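Local atomic coordinates of halogenase PltM (Pseudomonas fluorescens, PDB entry 6BZN), a protein that halogenates phenolic substrates, accepting an unusual range of substrates and halides, and belongs to the flavin-dependent halogenases that use FAD. Residues A[414-425]-A[510-521]. Numbering follows the deposited sequence.
Sequences NVWHRVWLSGSN and GYSRISNRFILK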
ATOM      1  N   ASN A 414      16.491  10.967  -8.799  1.00 13.39           N
ATOM      2  CA  ASN A 414      16.677  11.894  -7.685  1.00 13.56           C
ATOM      3  C   ASN A 414      15.719  13.077  -7.815  1.00 13.13           C
ATOM      4  O   ASN A 414      15.017  13.413  -6.855  1.00 12.70           O
ATOM      5  CB  ASN A 414      18.161  12.324  -7.614  1.00 14.19           C
ATOM      6  CG  ASN A 414      18.455  13.297  -6.490  1.00 14.44           C
ATOM      7  OD1 ASN A 414      17.696  13.443  -5.538  1.00 14.18           O
ATOM      8  ND2 ASN A 414      19.591  13.988  -6.612  1.00 15.65           N
ATOM      9  N   VAL A 415      15.637  13.680  -9.006  1.00 13.16           N
ATOM     10  CA  VAL A 415      14.714  14.794  -9.202  1.00 13.20           C
ATOM     11  C   VAL A 415      13.261  14.311  -9.035  1.00 12.75           C
ATOM     12  O   VAL A 415      12.472  14.914  -8.301  1.00 11.97           O
ATOM     13  CB  VAL A 415      14.888  15.491 -10.572  1.00 13.73           C
ATOM     14  CG1 VAL A 415      13.929  16.650 -10.676  1.00 14.07           C
ATOM     15  CG2 VAL A 415      16.318  16.026 -10.737  1.00 14.24           C
ATOM     16  N   TRP A 416      12.936  13.209  -9.709  1.00 12.67           N
ATOM     17  CA  TRP A 416      11.570  12.670  -9.683  1.00 12.59           C
ATOM     18  C   TRP A 416      11.052  12.336  -8.278  1.00 12.73           C
ATOM     19  O   TRP A 416       9.895  12.637  -7.974  1.00 12.92           O
ATOM     20  CB  TRP A 416      11.425  11.449 -10.608  1.00 13.04           C
ATOM     21  CG  TRP A 416      10.144  10.711 -10.375  1.00 13.12           C
ATOM     22  CD1 TRP A 416       9.992   9.559  -9.681  1.00 13.58           C
ATOM     23  CD2 TRP A 416       8.835  11.126 -10.762  1.00 13.88           C
ATOM     24  NE1 TRP A 416       8.673   9.181  -9.664  1.00 13.65           N
ATOM     25  CE2 TRP A 416       7.936  10.140 -10.310  1.00 14.16           C
ATOM     26  CE3 TRP A 416       8.333  12.224 -11.471  1.00 14.35           C
ATOM     27  CZ2 TRP A 416       6.566  10.217 -10.540  1.00 14.40           C
ATOM     28  CZ3 TRP A 416       6.968  12.295 -11.711  1.00 14.63           C
ATOM     29  CH2 TRP A 416       6.099  11.295 -11.234  1.00 14.50           C
ATOM     30  N   HIS A 417      11.885  11.742  -7.429  1.00 12.80           N
ATOM     31  CA  HIS A 417      11.404  11.272  -6.122  1.00 13.09           C
ATOM     32  C   HIS A 417      10.855  12.404  -5.254  1.00 12.89           C
ATOM     33  O   HIS A 417       9.997  12.163  -4.423  1.00 12.84           O
ATOM     34  CB  HIS A 417      12.433  10.398  -5.388  1.00 13.56           C
ATOM     35  CG  HIS A 417      13.222  11.093  -4.323  1.00 14.07           C
ATOM     36  ND1 HIS A 417      14.277  11.936  -4.606  1.00 14.54           N
ATOM     37  CD2 HIS A 417      13.158  11.016  -2.972  1.00 14.78           C
ATOM     38  CE1 HIS A 417      14.809  12.369  -3.477  1.00 14.43           C
ATOM     39  NE2 HIS A 417      14.152  11.820  -2.470  1.00 15.26           N
ATOM     40  N   ARG A 418      11.308  13.635  -5.499  1.00 12.72           N
ATOM     41  CA  ARG A 418      10.801  14.811  -4.790  1.00 13.45           C
ATOM     42  C   ARG A 418       9.358  15.146  -5.130  1.00 12.97           C
ATOM     43  O   ARG A 418       8.686  15.772  -4.329  1.00 13.28           O
ATOM     44  CB  ARG A 418      11.702  16.029  -5.058  1.00 13.79           C
ATOM     45  CG  ARG A 418      13.120  15.833  -4.539  1.00 14.14           C
ATOM     46  CD  ARG A 418      14.186  16.241  -5.550  1.00 14.56           C
ATOM     47  NE  ARG A 418      15.478  15.715  -5.121  1.00 15.13           N
ATOM     48  CZ  ARG A 418      16.248  16.233  -4.161  1.00 16.17           C
ATOM     49  NH1 ARG A 418      15.918  17.369  -3.536  1.00 17.30           N
ATOM     50  NH2 ARG A 418      17.367  15.611  -3.820  1.00 16.39           N
ATOM     51  N   VAL A 419       8.888  14.736  -6.309  1.00 13.12           N
ATOM     52  CA  VAL A 419       7.469  14.885  -6.684  1.00 12.79           C
ATOM     53  C   VAL A 419       6.606  13.970  -5.797  1.00 12.48           C
ATOM     54  O   VAL A 419       5.651  14.425  -5.154  1.00 12.28           O
ATOM     55  CB  VAL A 419       7.254  14.612  -8.193  1.00 13.22           C
ATOM     56  CG1 VAL A 419       5.776  14.645  -8.575  1.00 13.68           C
ATOM     57  CG2 VAL A 419       8.027  15.627  -9.025  1.00 13.57           C
ATOM     58  N   TRP A 420       6.980  12.703  -5.706  1.00 12.63           N
ATOM     59  CA  TRP A 420       6.340  11.777  -4.761  1.00 12.68           C
ATOM     60  C   TRP A 420       6.446  12.281  -3.312  1.00 12.66           C
ATOM     61  O   TRP A 420       5.452  12.335  -2.584  1.00 12.64           O
ATOM     62  CB  TRP A 420       6.958  10.376  -4.859  1.00 13.08           C
ATOM     63  CG  TRP A 420       6.674   9.544  -3.642  1.00 13.17           C
ATOM     64  CD1 TRP A 420       5.493   8.943  -3.318  1.00 13.79           C
ATOM     65  CD2 TRP A 420       7.574   9.256  -2.579  1.00 13.53           C
ATOM     66  NE1 TRP A 420       5.604   8.300  -2.111  1.00 14.00           N
ATOM     67  CE2 TRP A 420       6.873   8.476  -1.635  1.00 13.71           C
ATOM     68  CE3 TRP A 420       8.920   9.584  -2.325  1.00 13.66           C
ATOM     69  CZ2 TRP A 420       7.463   8.016  -0.458  1.00 14.08           C
ATOM     70  CZ3 TRP A 420       9.508   9.122  -1.165  1.00 13.83           C
ATOM     71  CH2 TRP A 420       8.779   8.352  -0.237  1.00 14.24           C
ATOM     72  N   LEU A 421       7.658  12.633  -2.890  1.00 12.08           N
ATOM     73  CA  LEU A 421       7.879  12.968  -1.486  1.00 12.25           C
ATOM     74  C   LEU A 421       7.055  14.163  -1.039  1.00 12.29           C
ATOM     75  O   LEU A 421       6.424  14.103  -0.010  1.00 11.86           O
ATOM     76  CB  LEU A 421       9.355  13.222  -1.207  1.00 12.49           C
ATOM     77  CG  LEU A 421       9.724  13.438   0.262  1.00 12.74           C
ATOM     78  CD1 LEU A 421       9.554  12.163   1.063  1.00 12.77           C
ATOM     79  CD2 LEU A 421      11.156  13.933   0.375  1.00 13.34           C
ATOM     80  N   SER A 422       7.089  15.252  -1.809  1.00 12.58           N
ATOM     81  CA  SER A 422       6.352  16.455  -1.463  1.00 12.27           C
ATOM     82  C   SER A 422       4.849  16.194  -1.358  1.00 12.55           C
ATOM     83  O   SER A 422       4.200  16.705  -0.444  1.00 12.31           O
ATOM     84  CB  SER A 422       6.647  17.608  -2.442  1.00 12.29           C
ATOM     85  OG  SER A 422       6.313  17.304  -3.800  1.00 12.46           O
ATOM     86  N   GLY A 423       4.314  15.386  -2.261  1.00 12.07           N
ATOM     87  CA  GLY A 423       2.910  15.016  -2.215  1.00 12.91           C
ATOM     88  C   GLY A 423       2.552  14.174  -1.014  1.00 12.71           C
ATOM     89  O   GLY A 423       1.596  14.475  -0.293  1.00 13.02           O
ATOM     90  N   SER A 424       3.329  13.116  -0.793  1.00 12.96           N
ATOM     91  CA  SER A 424       3.138  12.273   0.377  1.00 13.09           C
ATOM     92  C   SER A 424       3.231  13.072   1.681  1.00 13.08           C
ATOM     93  O   SER A 424       2.436  12.874   2.598  1.00 12.94           O
ATOM     94  CB  SER A 424       4.157  11.134   0.386  1.00 13.39           C
ATOM     95  OG  SER A 424       4.028  10.380   1.577  1.00 14.18           O
ATOM     96  N   ASN A 425       4.221  13.959   1.772  1.00 13.49           N
ATOM     97  CA  ASN A 425       4.382  14.803   2.965  1.00 13.54           C
ATOM     98  C   ASN A 425       3.148  15.680   3.215  1.00 13.26           C
ATOM     99  O   ASN A 425       2.725  15.813   4.360  1.00 12.83           O
ATOM    100  CB  ASN A 425       5.617  15.709   2.854  1.00 14.05           C
ATOM    101  CG  ASN A 425       6.937  14.946   2.865  1.00 14.82           C
ATOM    102  OD1 ASN A 425       7.027  13.766   3.256  1.00 16.90           O
ATOM    103  ND2 ASN A 425       7.983  15.628   2.467  1.00 14.15           N
ATOM    104  N   GLY A 510      12.891  22.111   1.154  1.00 17.75           N
ATOM    105  CA  GLY A 510      14.001  22.287   0.220  1.00 17.70           C
ATOM    106  C   GLY A 510      14.049  21.190  -0.833  1.00 17.28           C
ATOM    107  O   GLY A 510      15.112  20.662  -1.154  1.00 17.79           O
ATOM    108  N   TYR A 511      12.884  20.882  -1.392  1.00 16.89           N
ATOM    109  CA  TYR A 511      12.760  19.852  -2.422  1.00 16.55           C
ATOM    110  C   TYR A 511      13.542  20.173  -3.692  1.00 17.22           C
ATOM    111  O   TYR A 511      13.960  19.261  -4.388  1.00 16.55           O
ATOM    112  CB  TYR A 511      11.299  19.631  -2.798  1.00 15.91           C
ATOM    113  CG  TYR A 511      10.425  19.198  -1.665  1.00 15.23           C
ATOM    114  CD1 TYR A 511      10.506  17.901  -1.142  1.00 15.00           C
ATOM    115  CD2 TYR A 511       9.491  20.069  -1.120  1.00 14.98           C
ATOM    116  CE1 TYR A 511       9.686  17.505  -0.097  1.00 14.56           C
ATOM    117  CE2 TYR A 511       8.664  19.674  -0.097  1.00 14.63           C
ATOM    118  CZ  TYR A 511       8.766  18.397   0.415  1.00 14.55           C
ATOM    119  OH  TYR A 511       7.920  18.055   1.438  1.00 14.37           O
ATOM    120  N   SER A 512      13.749  21.455  -4.005  1.00 18.12           N
ATOM    121  CA  SER A 512      14.502  21.808  -5.220  1.00 18.94           C
ATOM    122  C   SER A 512      16.029  21.718  -5.074  1.00 19.48           C
ATOM    123  O   SER A 512      16.749  21.886  -6.064  1.00 19.15           O
ATOM    124  CB  SER A 512      14.133  23.204  -5.695  1.00 20.08           C
ATOM    125  OG  SER A 512      14.588  24.170  -4.767  1.00 19.90           O
ATOM    126  N   ARG A 513      16.526  21.466  -3.866  1.00 20.11           N
ATOM    127  CA  ARG A 513      17.969  21.283  -3.663  1.00 21.34           C
ATOM    128  C   ARG A 513      18.395  19.869  -3.992  1.00 20.75           C
ATOM    129  O   ARG A 513      18.472  19.002  -3.109  1.00 19.23           O
ATOM    130  CB  ARG A 513      18.370  21.656  -2.242  1.00 24.06           C
ATOM    131  CG  ARG A 513      18.052  23.102  -1.945  1.00 27.12           C
ATOM    132  CD  ARG A 513      18.941  23.681  -0.855  1.00 30.04           C
ATOM    133  NE  ARG A 513      19.055  25.131  -0.984  1.00 31.94           N
ATOM    134  CZ  ARG A 513      19.846  25.903  -0.239  1.00 33.23           C
ATOM    135  NH1 ARG A 513      19.868  27.215  -0.454  1.00 33.71           N
ATOM    136  NH2 ARG A 513      20.611  25.380   0.719  1.00 33.37           N
ATOM    137  N   ILE A 514      18.710  19.668  -5.270  1.00 20.11           N
ATOM    138  CA  ILE A 514      18.953  18.332  -5.831  1.00 21.97           C
ATOM    139  C   ILE A 514      20.224  17.672  -5.279  1.00 21.91           C
ATOM    140  O   ILE A 514      20.307  16.439  -5.216  1.00 22.06           O
ATOM    141  CB  ILE A 514      18.979  18.378  -7.388  1.00 22.70           C
ATOM    142  CG1 ILE A 514      17.698  19.012  -7.945  1.00 23.88           C
ATOM    143  CG2 ILE A 514      19.161  16.994  -7.997  1.00 23.76           C
ATOM    144  CD1 ILE A 514      16.403  18.437  -7.400  1.00 24.33           C
ATOM    145  N   SER A 515      21.206  18.478  -4.863  1.00 21.82           N
ATOM    146  CA  SER A 515      22.446  17.945  -4.302  1.00 22.28           C
ATOM    147  C   SER A 515      22.265  17.317  -2.917  1.00 21.36           C
ATOM    148  O   SER A 515      23.085  16.509  -2.488  1.00 21.14           O
ATOM    149  CB  SER A 515      23.523  19.035  -4.267  1.00 23.14           C
ATOM    150  OG  SER A 515      23.151  20.053  -3.371  1.00 25.68           O
ATOM    151  N   ASN A 516      21.210  17.708  -2.209  1.00 21.11           N
ATOM    152  CA  ASN A 516      20.839  17.057  -0.962  1.00 21.28           C
ATOM    153  C   ASN A 516      19.960  15.826  -1.233  1.00 20.11           C
ATOM    154  O   ASN A 516      18.756  15.947  -1.454  1.00 19.09           O
ATOM    155  CB  ASN A 516      20.101  18.028  -0.041  1.00 22.47           C
ATOM    156  CG  ASN A 516      19.655  17.374   1.262  1.00 24.39           C
ATOM    157  OD1 ASN A 516      20.184  16.333   1.672  1.00 25.63           O
ATOM    158  ND2 ASN A 516      18.665  17.972   1.910  1.00 26.48           N
ATOM    159  N   ARG A 517      20.566  14.648  -1.153  1.00 18.91           N
ATOM    160  CA  ARG A 517      19.886  13.382  -1.444  1.00 18.23           C
ATOM    161  C   ARG A 517      19.140  12.743  -0.265  1.00 18.15           C
ATOM    162  O   ARG A 517      18.521  11.689  -0.422  1.00 18.36           O
ATOM    163  CB  ARG A 517      20.905  12.410  -2.013  1.00 17.27           C
ATOM    164  CG  ARG A 517      21.374  12.877  -3.369  1.00 17.25           C
ATOM    165  CD  ARG A 517      22.398  11.984  -4.032  1.00 16.87           C
ATOM    166  NE  ARG A 517      23.730  12.010  -3.432  1.00 17.13           N
ATOM    167  CZ  ARG A 517      24.226  11.101  -2.583  1.00 17.20           C
ATOM    168  NH1 ARG A 517      23.494  10.086  -2.134  1.00 16.69           N
ATOM    169  NH2 ARG A 517      25.483  11.218  -2.140  1.00 16.98           N
ATOM    170  N   PHE A 518      19.212  13.375   0.899  1.00 17.14           N
ATOM    171  CA  PHE A 518      18.589  12.895   2.121  1.00 17.36           C
ATOM    172  C   PHE A 518      17.804  14.044   2.711  1.00 18.59           C
ATOM    173  O   PHE A 518      18.257  14.725   3.636  1.00 20.53           O
ATOM    174  CB  PHE A 518      19.661  12.405   3.099  1.00 17.57           C
ATOM    175  CG  PHE A 518      20.566  11.371   2.511  1.00 17.25           C
ATOM    176  CD1 PHE A 518      20.097  10.085   2.280  1.00 17.30           C
ATOM    177  CD2 PHE A 518      21.871  11.677   2.159  1.00 17.22           C
ATOM    178  CE1 PHE A 518      20.907   9.126   1.713  1.00 17.27           C
ATOM    179  CE2 PHE A 518      22.696  10.711   1.602  1.00 17.33           C
ATOM    180  CZ  PHE A 518      22.213   9.437   1.372  1.00 17.63           C
ATOM    181  N   ILE A 519      16.621  14.256   2.154  1.00 17.69           N
ATOM    182  CA  ILE A 519      15.767  15.378   2.534  1.00 18.43           C
ATOM    183  C   ILE A 519      15.202  15.175   3.938  1.00 19.12           C
ATOM    184  O   ILE A 519      14.499  14.196   4.180  1.00 18.53           O
ATOM    185  CB  ILE A 519      14.620  15.548   1.519  1.00 18.08           C
ATOM    186  CG1 ILE A 519      15.200  15.947   0.156  1.00 18.36           C
ATOM    187  CG2 ILE A 519      13.604  16.575   1.999  1.00 18.04           C
ATOM    188  CD1 ILE A 519      14.258  15.704  -1.003  1.00 18.61           C
ATOM    189  N   LEU A 520      15.491  16.111   4.843  1.00 19.85           N
ATOM    190  CA  LEU A 520      15.087  15.983   6.256  1.00 21.74           C
ATOM    191  C   LEU A 520      13.775  16.697   6.528  1.00 22.77           C
ATOM    192  O   LEU A 520      13.425  17.665   5.848  1.00 20.75           O
ATOM    193  CB  LEU A 520      16.174  16.546   7.182  1.00 22.92           C
ATOM    194  CG  LEU A 520      17.596  16.025   6.995  1.00 23.46           C
ATOM    195  CD1 LEU A 520      18.536  16.705   7.985  1.00 24.03           C
ATOM    196  CD2 LEU A 520      17.673  14.510   7.164  1.00 24.38           C
ATOM    197  N   LYS A 521      13.045  16.206   7.526  1.00 24.71           N
ATOM    198  CA  LYS A 521      11.837  16.873   7.994  1.00 27.88           C
ATOM    199  C   LYS A 521      12.148  18.178   8.716  1.00 29.43           C
ATOM    200  O   LYS A 521      13.294  18.423   9.114  1.00 26.29           O
ATOM    201  CB  LYS A 521      11.033  15.992   8.961  1.00 29.46           C
ATOM    202  CG  LYS A 521       9.840  15.290   8.341  1.00 30.53           C
ATOM    203  CD  LYS A 521      10.211  14.000   7.661  1.00 31.14           C
ATOM    204  CE  LYS A 521       9.010  13.073   7.502  1.00 31.46           C
ATOM    205  NZ  LYS A 521       8.125  13.514   6.387  1.00 31.33           N
TER
HETATM  206  O   HOH W   1      15.651  12.304  -0.012  1.00 14.24           O
HETATM  207  O   HOH W   2       5.323  19.151   0.732  1.00 13.61           O
HETATM  208  O   HOH W   3       9.943  14.168   4.100  1.00 22.84           O
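R418 reaches out from helix 410-441 into the loop 510-521, where its guanidinium group lies between two isoleucines, I519 CD1 over one face and I514 over the opposite one. At its edge it meets the carbonyls of Y511 and N516. R418 NH1 donates to Y511 O at 2.9 Å and R418 NH2 to N516 O, both bonds arriving well above their carbonyl planes; a weak bond also runs from NH1 to R513 O. A bend at chi2 (134°) turns the chain back toward N414, which it grips side-on: NH2 donates to OD1 (160°), while NE is shared between N414 O and, at longer range, OD1, fixing the rotation of the charged group. H417 ND1 also donates to N414 O. N414 in turn uses ND2 to hold I514 O at 2.9 Å. Two type I turns, G510 to R513 and R513 to N516, and an Asx turn at N516 fold the loop, which packs on helix 410-441; S512 and I514 meet H496 of helix 488-502, and R517 and L520 meet strand 126-131. Farther along, the Y511 ring lies over S422, whose CB sits 3.7 Å from the ring centroid in a CH-pi contact, and L421 CD2 approaches the ring edge 3.9 Å from Y511 CE1. N425 ND2 donates almost straight to Y511 OH at 2.6 Å, and a water links that hydroxyl to S422 O. Another water joins H417 NE2 to R517 O and I519 N.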